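Local coordinates for Carboxylesterase/phospholipase family protein (Francisella tularensis subsp. tularensis, PDB 4F21) that probably hydrolyses carboxylic ester bonds as a serine hydrolase of the carboxylesterase/phospholipase family, at residues I67-V79 / S113-Q127. Numbering follows the deposited sequence.
Sequences IRFIFPHADIIPV and SIAKVNKLIDSQVNQ
Arg-68 meets Gln-124 and Gln-127 at the start of strand 67-72, where helix 111-126 packs over one face of the alpha/beta-hydrolase sheet; the axis of its 113-126 part lies 151° from the strand direction, roughly antiparallel. The arginine chain runs out extended, CG anti to the backbone N (chi1 175°), which carries CD against the amide of Gln-124, and the bend at chi3 then turns the guanidinium. Gln-127 comes over one face of the guanidinium, OE1 3.6 Å from Arg-68 NH2, while that same NH2 makes a salt bridge with Glu-31. Two residues on, Ile-70 and Gln-124 approach each other from opposite directions, CD1 meeting the amide, and Ile-70 CG2 lies a loose 4.4 Å from CD2 of Leu-120. Pro-72 ends the strand with its ring CG 3.6 Å from Leu-120 CD1. Past the strand the chain makes a short 3-10 turn, where Asp-75 O accepts a weak hydrogen bond from Lys-116 NZ. Ile-76 follows and buries its side chain: CG1 slides along the extended Lys-116 chain, 3.5 Å from CD, and CD1 reaches Leu-120 CD1, so this leucine methyl touches both Pro-72 and Ile-76. A chi1 of -176° swings the Ser-113 hydroxyl to the carbonyl of Ile-76, to which it donates a hydrogen bond; the modelled OG to O distance of 2.3 Å is doubtfully short. Pro-78 rests its CD on Ser-113 CB, 3.8 Å away.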
# COMPACT_ATOMS: atom_id res chain seq x y z
N ILE A 67 5.95 -16.97 6.00
CA ILE A 67 5.80 -15.64 5.43
C ILE A 67 7.10 -14.83 5.42
O ILE A 67 7.64 -14.49 6.47
CB ILE A 67 4.70 -14.83 6.16
CG1 ILE A 67 3.36 -15.55 6.06
CG2 ILE A 67 4.58 -13.43 5.57
CD1 ILE A 67 2.23 -14.83 6.75
N ARG A 68 7.60 -14.54 4.22
CA ARG A 68 8.76 -13.68 4.04
C ARG A 68 8.34 -12.22 4.07
O ARG A 68 7.34 -11.85 3.45
CB ARG A 68 9.45 -13.97 2.71
CG ARG A 68 10.61 -13.02 2.40
CD ARG A 68 11.14 -13.22 0.99
NE ARG A 68 11.85 -14.49 0.83
CZ ARG A 68 11.35 -15.55 0.22
NH1 ARG A 68 10.13 -15.51 -0.29
NH2 ARG A 68 12.06 -16.67 0.12
N PHE A 69 9.08 -11.38 4.78
CA PHE A 69 8.76 -9.96 4.83
C PHE A 69 9.80 -9.10 4.11
O PHE A 69 11.00 -9.21 4.36
CB PHE A 69 8.58 -9.49 6.27
CG PHE A 69 7.20 -9.77 6.83
CD1 PHE A 69 6.96 -10.91 7.57
CD2 PHE A 69 6.16 -8.88 6.62
CE1 PHE A 69 5.70 -11.17 8.08
CE2 PHE A 69 4.90 -9.13 7.13
CZ PHE A 69 4.67 -10.28 7.87
N ILE A 70 9.31 -8.23 3.22
CA ILE A 70 10.17 -7.33 2.46
C ILE A 70 9.93 -5.87 2.84
O ILE A 70 8.85 -5.34 2.62
CB ILE A 70 9.93 -7.48 0.95
CG1 ILE A 70 10.19 -8.91 0.51
CG2 ILE A 70 10.81 -6.52 0.16
CD1 ILE A 70 11.59 -9.38 0.79
N PHE A 71 10.95 -5.23 3.42
CA PHE A 71 10.88 -3.82 3.81
C PHE A 71 11.86 -2.97 3.02
O PHE A 71 12.96 -2.69 3.50
CB PHE A 71 11.19 -3.66 5.30
CG PHE A 71 10.07 -4.07 6.21
CD1 PHE A 71 9.07 -3.18 6.54
CD2 PHE A 71 10.05 -5.34 6.76
CE1 PHE A 71 8.04 -3.56 7.38
CE2 PHE A 71 9.02 -5.73 7.60
CZ PHE A 71 8.02 -4.83 7.92
N PRO A 72 11.48 -2.54 1.81
CA PRO A 72 12.35 -1.69 0.99
C PRO A 72 12.66 -0.35 1.67
O PRO A 72 11.79 0.19 2.35
CB PRO A 72 11.53 -1.45 -0.28
CG PRO A 72 10.55 -2.58 -0.31
CD PRO A 72 10.22 -2.86 1.12
N HIS A 73 13.87 0.15 1.49
CA HIS A 73 14.26 1.44 2.08
C HIS A 73 13.54 2.58 1.37
O HIS A 73 13.16 2.46 0.20
CB HIS A 73 15.78 1.63 2.02
CG HIS A 73 16.53 0.82 3.03
ND1 HIS A 73 16.13 -0.44 3.42
CD2 HIS A 73 17.65 1.10 3.73
CE1 HIS A 73 16.98 -0.91 4.32
NE2 HIS A 73 17.91 0.00 4.53
N ALA A 74 13.37 3.69 2.08
CA ALA A 74 12.51 4.79 1.63
C ALA A 74 12.91 5.45 0.31
O ALA A 74 12.20 6.32 -0.19
CB ALA A 74 12.38 5.85 2.73
N ASP A 75 14.04 5.04 -0.26
CA ASP A 75 14.49 5.58 -1.54
C ASP A 75 13.58 5.08 -2.66
O ASP A 75 13.51 5.68 -3.73
CB ASP A 75 15.94 5.19 -1.82
CG ASP A 75 16.76 5.06 -0.55
OD1 ASP A 75 16.38 5.67 0.47
OD2 ASP A 75 17.78 4.34 -0.57
N ILE A 76 12.89 3.97 -2.39
CA ILE A 76 11.92 3.42 -3.34
C ILE A 76 10.72 4.35 -3.45
O ILE A 76 9.98 4.33 -4.44
CB ILE A 76 11.48 1.99 -2.92
CG1 ILE A 76 11.49 1.05 -4.13
CG2 ILE A 76 10.11 2.00 -2.24
CD1 ILE A 76 11.28 -0.41 -3.78
N ILE A 77 10.54 5.19 -2.43
CA ILE A 77 9.48 6.20 -2.42
C ILE A 77 10.10 7.58 -2.62
O ILE A 77 10.66 8.15 -1.69
CB ILE A 77 8.74 6.21 -1.07
CG1 ILE A 77 8.19 4.82 -0.74
CG2 ILE A 77 7.62 7.24 -1.09
CD1 ILE A 77 6.97 4.43 -1.54
N PRO A 78 9.98 8.12 -3.84
CA PRO A 78 10.54 9.44 -4.15
C PRO A 78 9.93 10.53 -3.27
O PRO A 78 8.82 10.38 -2.79
CB PRO A 78 10.16 9.66 -5.62
CG PRO A 78 9.01 8.72 -5.86
CD PRO A 78 9.28 7.54 -5.00
N VAL A 79 10.67 11.61 -3.05
CA VAL A 79 10.20 12.70 -2.20
C VAL A 79 9.20 13.59 -2.93
O VAL A 79 8.27 14.13 -2.34
CB VAL A 79 11.39 13.54 -1.68
CG1 VAL A 79 12.32 13.91 -2.84
CG2 VAL A 79 10.91 14.78 -0.94
N SER A 113 9.03 4.31 -9.34
CA SER A 113 8.88 3.62 -8.06
C SER A 113 8.07 2.34 -8.24
O SER A 113 8.46 1.28 -7.74
CB SER A 113 8.21 4.53 -7.04
OG SER A 113 8.15 3.90 -5.78
N ILE A 114 6.97 2.45 -8.97
CA ILE A 114 6.12 1.29 -9.25
C ILE A 114 6.97 0.20 -9.86
O ILE A 114 6.97 -0.94 -9.38
CB ILE A 114 4.97 1.64 -10.21
CG1 ILE A 114 3.97 2.59 -9.54
CG2 ILE A 114 4.27 0.38 -10.69
CD1 ILE A 114 2.81 2.98 -10.42
N ALA A 115 7.74 0.56 -10.88
CA ALA A 115 8.59 -0.40 -11.58
C ALA A 115 9.53 -1.07 -10.60
O ALA A 115 9.76 -2.28 -10.69
CB ALA A 115 9.37 0.28 -12.69
N LYS A 116 10.05 -0.29 -9.65
CA LYS A 116 10.95 -0.84 -8.65
C LYS A 116 10.24 -1.99 -7.97
O LYS A 116 10.73 -3.12 -7.97
CB LYS A 116 11.36 0.23 -7.63
CG LYS A 116 12.04 1.44 -8.26
CD LYS A 116 12.27 2.54 -7.24
CE LYS A 116 12.81 3.80 -7.90
NZ LYS A 116 12.87 4.95 -6.95
N VAL A 117 9.04 -1.71 -7.45
CA VAL A 117 8.23 -2.73 -6.80
C VAL A 117 8.04 -3.90 -7.76
O VAL A 117 8.20 -5.05 -7.37
CB VAL A 117 6.87 -2.18 -6.34
CG1 VAL A 117 6.00 -3.30 -5.78
CG2 VAL A 117 7.05 -1.07 -5.30
N ASN A 118 7.74 -3.59 -9.02
CA ASN A 118 7.53 -4.63 -10.01
C ASN A 118 8.75 -5.53 -10.08
O ASN A 118 8.62 -6.76 -10.00
CB ASN A 118 7.21 -4.04 -11.39
CG ASN A 118 5.72 -4.03 -11.67
OD1 ASN A 118 5.15 -5.03 -12.10
ND2 ASN A 118 5.08 -2.89 -11.44
N LYS A 119 9.92 -4.91 -10.15
CA LYS A 119 11.17 -5.67 -10.17
C LYS A 119 11.22 -6.56 -8.95
O LYS A 119 11.47 -7.77 -9.07
CB LYS A 119 12.38 -4.74 -10.23
CG LYS A 119 12.67 -4.19 -11.61
CD LYS A 119 14.04 -3.54 -11.68
CE LYS A 119 14.41 -3.19 -13.11
NZ LYS A 119 15.83 -2.74 -13.24
N LEU A 120 10.95 -5.98 -7.79
CA LEU A 120 10.93 -6.73 -6.54
C LEU A 120 9.99 -7.92 -6.66
O LEU A 120 10.36 -9.04 -6.30
CB LEU A 120 10.50 -5.83 -5.37
CG LEU A 120 11.59 -5.12 -4.56
CD1 LEU A 120 10.96 -4.16 -3.56
CD2 LEU A 120 12.47 -6.13 -3.86
N ILE A 121 8.80 -7.68 -7.21
CA ILE A 121 7.84 -8.77 -7.37
C ILE A 121 8.45 -9.80 -8.31
O ILE A 121 8.45 -10.99 -8.01
CB ILE A 121 6.49 -8.28 -7.94
CG1 ILE A 121 5.90 -7.20 -7.04
CG2 ILE A 121 5.53 -9.44 -8.05
CD1 ILE A 121 4.62 -6.61 -7.58
N ASP A 122 9.01 -9.32 -9.42
CA ASP A 122 9.62 -10.19 -10.41
C ASP A 122 10.78 -10.96 -9.78
O ASP A 122 11.18 -12.01 -10.28
CB ASP A 122 10.12 -9.40 -11.62
CG ASP A 122 9.01 -9.08 -12.62
OD1 ASP A 122 7.99 -9.80 -12.65
OD2 ASP A 122 9.17 -8.10 -13.38
N SER A 123 11.31 -10.42 -8.69
CA SER A 123 12.43 -11.05 -8.00
C SER A 123 11.95 -12.12 -7.04
O SER A 123 12.65 -13.11 -6.81
CB SER A 123 13.26 -9.99 -7.26
OG SER A 123 14.42 -10.56 -6.69
N GLN A 124 10.75 -11.93 -6.49
CA GLN A 124 10.19 -12.89 -5.54
C GLN A 124 9.52 -14.05 -6.25
O GLN A 124 9.45 -15.16 -5.71
CB GLN A 124 9.19 -12.20 -4.60
CG GLN A 124 9.82 -11.39 -3.49
CD GLN A 124 10.56 -12.26 -2.49
OE1 GLN A 124 10.13 -13.38 -2.19
NE2 GLN A 124 11.67 -11.76 -1.97
N VAL A 125 9.04 -13.80 -7.46
CA VAL A 125 8.40 -14.83 -8.27
C VAL A 125 9.43 -15.86 -8.70
O VAL A 125 9.26 -17.06 -8.46
CB VAL A 125 7.71 -14.24 -9.52
CG1 VAL A 125 7.23 -15.35 -10.43
CG2 VAL A 125 6.56 -13.34 -9.11
N ASN A 126 10.49 -15.39 -9.33
CA ASN A 126 11.51 -16.28 -9.87
C ASN A 126 12.39 -16.92 -8.80
O ASN A 126 13.07 -17.92 -9.07
CB ASN A 126 12.34 -15.55 -10.93
CG ASN A 126 11.49 -15.08 -12.10
OD1 ASN A 126 10.66 -15.83 -12.62
ND2 ASN A 126 11.70 -13.84 -12.52
N GLN A 127 12.38 -16.36 -7.59
CA GLN A 127 12.96 -17.05 -6.44
C GLN A 127 12.17 -18.33 -6.21
O GLN A 127 12.68 -19.42 -6.44
CB GLN A 127 12.89 -16.18 -5.18
CG GLN A 127 14.06 -15.23 -4.98
CD GLN A 127 13.98 -14.46 -3.67
OE1 GLN A 127 13.78 -15.05 -2.61
NE2 GLN A 127 14.13 -13.14 -3.74